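Local coordinates for proteasome accessory factor B/C (PafBC) (PDB 6SJ9), which probably regulates transcription in the bacterial DNA damage response, acting through winged helix-turn-helix and WYL domains, at residues L315-A319 / I655-L659; P285-E290 / A310-R314. All blocks are in the same frame, centred on the assembly; numbering follows the deposited sequence.

Contact 1 of 2, residues L315-A319 / I655-L659; sequences LQAAA and IDAAL
The closing helices of the two WCX domains, each domain a ferredoxin-like unit, pack on one another where Leu315, Ala318 and Ala319 meet Ile655, Ala658 and Leu659. The helix segments run roughly antiparallel, 141° between their directions, with axes 9.7 Å apart. No hydrogen bond crosses the interface, and much of the fit comes from branched side chains set against alanine methyls. Leu659 reaches across as a fork: its CD2 lies 3.6 Å from Leu315 CB, while CD1 rests against the methyl of Ala319, whose small size lets the branched end approach that helix turn. The Gln316 side chain crosses that of Leu659 at about a right angle and brings OE1 near both methyls, while NE2 is hydrogen-bonded to Asp320 on its own helix. Cutting Leu659 back to an alanine here would probably open a gap beside Leu315 CB and leave the Ala319 methyl with less apolar contact. Leu315 answers from the other helix, its CD1 3.8 Å from Ala658 CB; alanine suits that position because the leucine end comes in directly over it. Helix 627-634 adds Ser633 against Leu315 and Val632 against Ile655, so a second helix of the C-terminal WCX domain covers this side. Ile655 divides its branches: CD1 extends to Ala318 CB at 3.8 Å, and CG2, anti to its own backbone N, faces the helix backbone. That methyl lies 3.4 Å from Leu315 O, a carbonyl already accepting the helical bond from Ala319 N.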
ATOM      1  N   LEU A 315      -9.318   8.622 -20.872  1.00 58.27           N
ATOM      2  CA  LEU A 315     -10.760   8.441 -20.894  1.00 58.57           C
ATOM      3  C   LEU A 315     -11.203   7.917 -22.252  1.00 63.48           C
ATOM      4  O   LEU A 315     -12.075   7.037 -22.343  1.00 66.07           O
ATOM      5  CB  LEU A 315     -11.460   9.771 -20.577  1.00 57.47           C
ATOM      6  CG  LEU A 315     -11.158  10.410 -19.223  1.00 57.47           C
ATOM      7  CD1 LEU A 315     -11.758  11.812 -19.087  1.00 59.94           C
ATOM      8  CD2 LEU A 315     -11.673   9.525 -18.117  1.00 56.19           C
ATOM      9  N   GLN A 316     -10.614   8.463 -23.322  1.00 65.02           N
ATOM     10  CA  GLN A 316     -11.003   8.062 -24.671  1.00 67.16           C
ATOM     11  C   GLN A 316     -10.523   6.664 -24.983  1.00 64.94           C
ATOM     12  O   GLN A 316     -11.259   5.863 -25.572  1.00 66.65           O
ATOM     13  CB  GLN A 316     -10.477   9.051 -25.704  1.00 68.37           C
ATOM     14  CG  GLN A 316     -11.032   8.771 -27.084  1.00 72.78           C
ATOM     15  CD  GLN A 316     -12.539   8.874 -27.118  1.00 73.22           C
ATOM     16  OE1 GLN A 316     -13.110   9.930 -26.860  1.00 73.25           O
ATOM     17  NE2 GLN A 316     -13.194   7.760 -27.434  1.00 75.25           N
ATOM     18  N   ALA A 317      -9.312   6.338 -24.565  1.00 61.26           N
ATOM     19  CA  ALA A 317      -8.853   4.987 -24.811  1.00 59.19           C
ATOM     20  C   ALA A 317      -9.717   3.986 -24.042  1.00 62.15           C
ATOM     21  O   ALA A 317      -9.979   2.882 -24.537  1.00 65.49           O
ATOM     22  CB  ALA A 317      -7.360   4.900 -24.496  1.00 52.83           C
ATOM     23  N   ALA A 318     -10.232   4.381 -22.871  1.00 61.91           N
ATOM     24  CA  ALA A 318     -11.138   3.512 -22.122  1.00 62.40           C
ATOM     25  C   ALA A 318     -12.489   3.366 -22.811  1.00 63.65           C
ATOM     26  O   ALA A 318     -13.078   2.281 -22.788  1.00 65.48           O
ATOM     27  CB  ALA A 318     -11.321   4.019 -20.697  1.00 62.91           C
ATOM     28  N   ALA A 319     -13.037   4.456 -23.367  1.00 67.62           N
ATOM     29  CA  ALA A 319     -14.269   4.358 -24.160  1.00 65.51           C
ATOM     30  C   ALA A 319     -14.081   3.428 -25.362  1.00 65.88           C
ATOM     31  O   ALA A 319     -14.920   2.557 -25.635  1.00 66.92           O
ATOM     32  CB  ALA A 319     -14.707   5.752 -24.619  1.00 69.25           C
ATOM     33  N   ILE A 655     -17.376   6.942 -17.643  1.00 60.85           N
ATOM     34  CA  ILE A 655     -16.418   7.407 -18.652  1.00 63.09           C
ATOM     35  C   ILE A 655     -17.073   8.432 -19.581  1.00 71.54           C
ATOM     36  O   ILE A 655     -16.497   9.489 -19.881  1.00 76.55           O
ATOM     37  CB  ILE A 655     -15.857   6.216 -19.456  1.00 60.02           C
ATOM     38  CG1 ILE A 655     -15.036   5.274 -18.564  1.00 60.07           C
ATOM     39  CG2 ILE A 655     -15.018   6.717 -20.624  1.00 61.28           C
ATOM     40  CD1 ILE A 655     -14.765   3.912 -19.171  1.00 60.68           C
ATOM     41  N   ASP A 656     -18.278   8.124 -20.082  1.00 71.70           N
ATOM     42  CA  ASP A 656     -18.939   9.062 -20.989  1.00 76.15           C
ATOM     43  C   ASP A 656     -19.207  10.386 -20.299  1.00 73.58           C
ATOM     44  O   ASP A 656     -18.931  11.452 -20.859  1.00 75.39           O
ATOM     45  CB  ASP A 656     -20.239   8.476 -21.553  1.00 81.58           C
ATOM     46  CG  ASP A 656     -19.990   7.383 -22.576  1.00 84.80           C
ATOM     47  OD1 ASP A 656     -18.807   7.207 -22.960  1.00 85.79           O
ATOM     48  OD2 ASP A 656     -20.971   6.712 -22.988  1.00 84.76           O
ATOM     49  N   ALA A 657     -19.722  10.340 -19.069  1.00 69.88           N
ATOM     50  CA  ALA A 657     -19.932  11.585 -18.336  1.00 70.21           C
ATOM     51  C   ALA A 657     -18.613  12.361 -18.180  1.00 71.21           C
ATOM     52  O   ALA A 657     -18.578  13.587 -18.331  1.00 74.03           O
ATOM     53  CB  ALA A 657     -20.560  11.263 -16.974  1.00 67.02           C
ATOM     54  N   ALA A 658     -17.510  11.653 -17.921  1.00 68.21           N
ATOM     55  CA  ALA A 658     -16.203  12.300 -17.857  1.00 66.21           C
ATOM     56  C   ALA A 658     -15.818  12.926 -19.193  1.00 69.72           C
ATOM     57  O   ALA A 658     -15.282  14.038 -19.235  1.00 72.52           O
ATOM     58  CB  ALA A 658     -15.149  11.282 -17.412  1.00 60.31           C
ATOM     59  N   LEU A 659     -16.076  12.225 -20.298  1.00 71.29           N
ATOM     60  CA  LEU A 659     -15.636  12.716 -21.599  1.00 74.46           C
ATOM     61  C   LEU A 659     -16.445  13.925 -22.053  1.00 78.37           C
ATOM     62  O   LEU A 659     -15.894  14.865 -22.642  1.00 78.73           O
ATOM     63  CB  LEU A 659     -15.734  11.608 -22.638  1.00 76.86           C
ATOM     64  CG  LEU A 659     -14.581  10.618 -22.679  1.00 75.24           C
ATOM     65  CD1 LEU A 659     -14.973   9.422 -23.534  1.00 77.23           C
ATOM     66  CD2 LEU A 659     -13.365  11.299 -23.264  1.00 76.46           C
TER

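Contact 2 of 2, residues P285-E290 / A310-R314; sequences PEQLAE and AVVRR
Within the first WCX domain, whose four-stranded antiparallel sheet and helices form a ferredoxin-like fold, Ala289 on helix 285-294 packs against Ala310 and Val311 on the closing helix 305-323. This is the tight part of the contact. The CB atoms of Ala289 and Ala310 are 3.5 Å apart, and Val311 CG2 comes to 3.6 Å from Ala289 CB. Two alanine methyls and a short valine branch, CG2, suit a crossing at 51° in which the CA atoms of Ala289 and Val311 approach to 4.9 Å. Toward solvent, charged side chains on longer arms replace this close apolar fit. Glu286 reaches over the Ala310 methyl and crosses Arg313 at about a right angle; Arg313 NH2 gives a nearly straight hydrogen bond (165°) to Glu286 OE2, 2.7 Å away, on the syn side but tilted out of the carboxylate plane. The companion bond from Arg313 NH1 to Glu286 OE1 is weak at 3.4 Å. The same OE1 sits at the edge of the Arg314 guanidinium in a second salt bridge, so this single carboxylate is shared by two arginines, with Glu290 probably adding the second negative charge. Arg314 is held more from within: a bend at chi3 (78°) turns its guanidinium over the side chain of Glu290, and Gln634 of helix 627-634 accepts from Arg314 NE through its backbone oxygen. Gln634 NE2 also binds Glu290 OE2, whereas the Glu290 OE1 to Arg314 link is long and purely electrostatic. Over the centre of the Arg314 guanidinium sits Glu290 CB, 3.7 Å above its plane.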
ATOM      1  N   PRO A 285       3.213  15.121 -15.867  1.00 64.32           N
ATOM      2  CA  PRO A 285       1.800  15.169 -16.265  1.00 64.60           C
ATOM      3  C   PRO A 285       1.173  13.812 -16.501  1.00 60.74           C
ATOM      4  O   PRO A 285      -0.052  13.706 -16.384  1.00 59.52           O
ATOM      5  CB  PRO A 285       1.809  16.010 -17.553  1.00 70.25           C
ATOM      6  CG  PRO A 285       3.206  16.001 -18.009  1.00 71.16           C
ATOM      7  CD  PRO A 285       4.092  15.792 -16.829  1.00 68.73           C
ATOM      8  N   GLU A 286       1.952  12.773 -16.826  1.00 59.62           N
ATOM      9  CA  GLU A 286       1.340  11.459 -16.955  1.00 59.76           C
ATOM     10  C   GLU A 286       0.900  10.959 -15.598  1.00 53.89           C
ATOM     11  O   GLU A 286      -0.136  10.302 -15.481  1.00 52.16           O
ATOM     12  CB  GLU A 286       2.282  10.450 -17.614  1.00 61.77           C
ATOM     13  CG  GLU A 286       2.449  10.760 -19.065  1.00 68.47           C
ATOM     14  CD  GLU A 286       1.115  10.711 -19.772  1.00 76.82           C
ATOM     15  OE1 GLU A 286       0.278   9.839 -19.413  1.00 77.72           O
ATOM     16  OE2 GLU A 286       0.896  11.553 -20.677  1.00 84.12           O
ATOM     17  N   GLN A 287       1.655  11.290 -14.561  1.00 53.63           N
ATOM     18  CA  GLN A 287       1.287  10.849 -13.228  1.00 55.46           C
ATOM     19  C   GLN A 287       0.003  11.523 -12.764  1.00 58.25           C
ATOM     20  O   GLN A 287      -0.912  10.842 -12.277  1.00 57.92           O
ATOM     21  CB  GLN A 287       2.414  11.125 -12.250  1.00 62.35           C
ATOM     22  CG  GLN A 287       2.219  10.332 -11.004  1.00 72.39           C
ATOM     23  CD  GLN A 287       3.202  10.676  -9.952  1.00 81.92           C
ATOM     24  OE1 GLN A 287       4.235  11.289 -10.245  1.00 86.04           O
ATOM     25  NE2 GLN A 287       2.934  10.232  -8.713  1.00 84.07           N
ATOM     26  N   LEU A 288      -0.093  12.864 -12.926  1.00 54.64           N
ATOM     27  CA  LEU A 288      -1.316  13.570 -12.543  1.00 54.01           C
ATOM     28  C   LEU A 288      -2.505  13.127 -13.386  1.00 54.13           C
ATOM     29  O   LEU A 288      -3.612  12.995 -12.869  1.00 53.61           O
ATOM     30  CB  LEU A 288      -1.135  15.085 -12.667  1.00 52.38           C
ATOM     31  CG  LEU A 288      -2.306  15.903 -12.149  1.00 52.04           C
ATOM     32  CD1 LEU A 288      -2.616  15.452 -10.722  1.00 47.12           C
ATOM     33  CD2 LEU A 288      -2.007  17.405 -12.159  1.00 52.73           C
ATOM     34  N   ALA A 289      -2.295  12.878 -14.680  1.00 54.96           N
ATOM     35  CA  ALA A 289      -3.425  12.527 -15.543  1.00 55.23           C
ATOM     36  C   ALA A 289      -4.025  11.182 -15.158  1.00 51.89           C
ATOM     37  O   ALA A 289      -5.253  11.008 -15.200  1.00 51.83           O
ATOM     38  CB  ALA A 289      -3.009  12.499 -17.018  1.00 55.09           C
ATOM     39  N   GLU A 290      -3.181  10.213 -14.805  1.00 46.63           N
ATOM     40  CA  GLU A 290      -3.710   8.940 -14.340  1.00 44.79           C
ATOM     41  C   GLU A 290      -4.541   9.145 -13.089  1.00 43.51           C
ATOM     42  O   GLU A 290      -5.625   8.592 -12.971  1.00 44.82           O
ATOM     43  CB  GLU A 290      -2.582   7.934 -14.097  1.00 48.13           C
ATOM     44  CG  GLU A 290      -3.133   6.575 -13.628  1.00 49.83           C
ATOM     45  CD  GLU A 290      -2.057   5.496 -13.500  1.00 48.30           C
ATOM     46  OE1 GLU A 290      -0.932   5.749 -13.935  1.00 47.67           O
ATOM     47  OE2 GLU A 290      -2.336   4.398 -12.951  1.00 49.46           O
ATOM     48  N   ALA A 310      -3.640  14.548 -21.866  1.00 75.23           N
ATOM     49  CA  ALA A 310      -3.332  13.234 -21.311  1.00 72.22           C
ATOM     50  C   ALA A 310      -4.559  12.602 -20.654  1.00 69.34           C
ATOM     51  O   ALA A 310      -4.761  11.385 -20.765  1.00 69.06           O
ATOM     52  CB  ALA A 310      -2.160  13.340 -20.331  1.00 70.00           C
ATOM     53  N   VAL A 311      -5.386  13.407 -19.976  1.00 64.11           N
ATOM     54  CA  VAL A 311      -6.575  12.887 -19.301  1.00 59.10           C
ATOM     55  C   VAL A 311      -7.604  12.402 -20.318  1.00 59.35           C
ATOM     56  O   VAL A 311      -8.131  11.285 -20.212  1.00 59.86           O
ATOM     57  CB  VAL A 311      -7.155  13.960 -18.362  1.00 59.34           C
ATOM     58  CG1 VAL A 311      -8.462  13.516 -17.789  1.00 55.64           C
ATOM     59  CG2 VAL A 311      -6.170  14.240 -17.265  1.00 58.87           C
ATOM     60  N   VAL A 312      -7.914  13.246 -21.311  1.00 62.30           N
ATOM     61  CA  VAL A 312      -8.819  12.867 -22.395  1.00 65.93           C
ATOM     62  C   VAL A 312      -8.348  11.593 -23.081  1.00 64.96           C
ATOM     63  O   VAL A 312      -9.143  10.681 -23.332  1.00 69.81           O
ATOM     64  CB  VAL A 312      -8.927  14.030 -23.405  1.00 75.64           C
ATOM     65  CG1 VAL A 312      -9.624  13.572 -24.716  1.00 62.13           C
ATOM     66  CG2 VAL A 312      -9.674  15.206 -22.757  1.00 61.85           C
ATOM     67  N   ARG A 313      -7.040  11.471 -23.330  1.00 60.51           N
ATOM     68  CA  ARG A 313      -6.530  10.283 -23.994  1.00 63.69           C
ATOM     69  C   ARG A 313      -6.874   9.022 -23.207  1.00 63.45           C
ATOM     70  O   ARG A 313      -7.294   8.013 -23.788  1.00 63.72           O
ATOM     71  CB  ARG A 313      -5.022  10.406 -24.208  1.00 69.20           C
ATOM     72  CG  ARG A 313      -4.429   9.239 -24.984  1.00 77.68           C
ATOM     73  CD  ARG A 313      -3.127   8.779 -24.366  1.00 84.61           C
ATOM     74  NE  ARG A 313      -2.271   9.929 -24.085  1.00 93.59           N
ATOM     75  CZ  ARG A 313      -1.402   9.986 -23.078  1.00 96.00           C
ATOM     76  NH1 ARG A 313      -1.289   8.950 -22.251  1.00 95.75           N
ATOM     77  NH2 ARG A 313      -0.661  11.083 -22.888  1.00 96.84           N
ATOM     78  N   ARG A 314      -6.733   9.067 -21.879  1.00 61.37           N
ATOM     79  CA  ARG A 314      -7.019   7.873 -21.077  1.00 56.27           C
ATOM     80  C   ARG A 314      -8.503   7.583 -21.063  1.00 56.81           C
ATOM     81  O   ARG A 314      -8.921   6.442 -21.271  1.00 58.82           O
ATOM     82  CB  ARG A 314      -6.523   8.064 -19.646  1.00 54.10           C
ATOM     83  CG  ARG A 314      -5.117   8.547 -19.597  1.00 57.49           C
ATOM     84  CD  ARG A 314      -4.703   8.750 -18.187  1.00 61.74           C
ATOM     85  NE  ARG A 314      -4.432   7.449 -17.699  1.00 63.06           N
ATOM     86  CZ  ARG A 314      -3.214   6.960 -17.677  1.00 62.27           C
ATOM     87  NH1 ARG A 314      -3.025   5.702 -17.259  1.00 54.15           N
ATOM     88  NH2 ARG A 314      -2.209   7.773 -18.033  1.00 65.29           N
TER

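Followed from the N terminus, the chain passes the first WYL domain before it reaches helix 285-294, runs through edge strand 299-303 and enters helix 305-323, where contact 2 closes a loop of 19 residues inside the first WCX domain. Contact 1 opens directly afterwards on the same helix and closes only 335 residues later, after the PafC helix-turn-helix region, the second WYL domain and most of the second WCX domain. The loops therefore follow in series, neither nesting nor crossing. Helix 305-323 is their shared element, joining its own domain's helix layer to the closing helix of the other WCX domain. The contacts touch where Leu659 CD2 packs 4.3 Å from Val312 O.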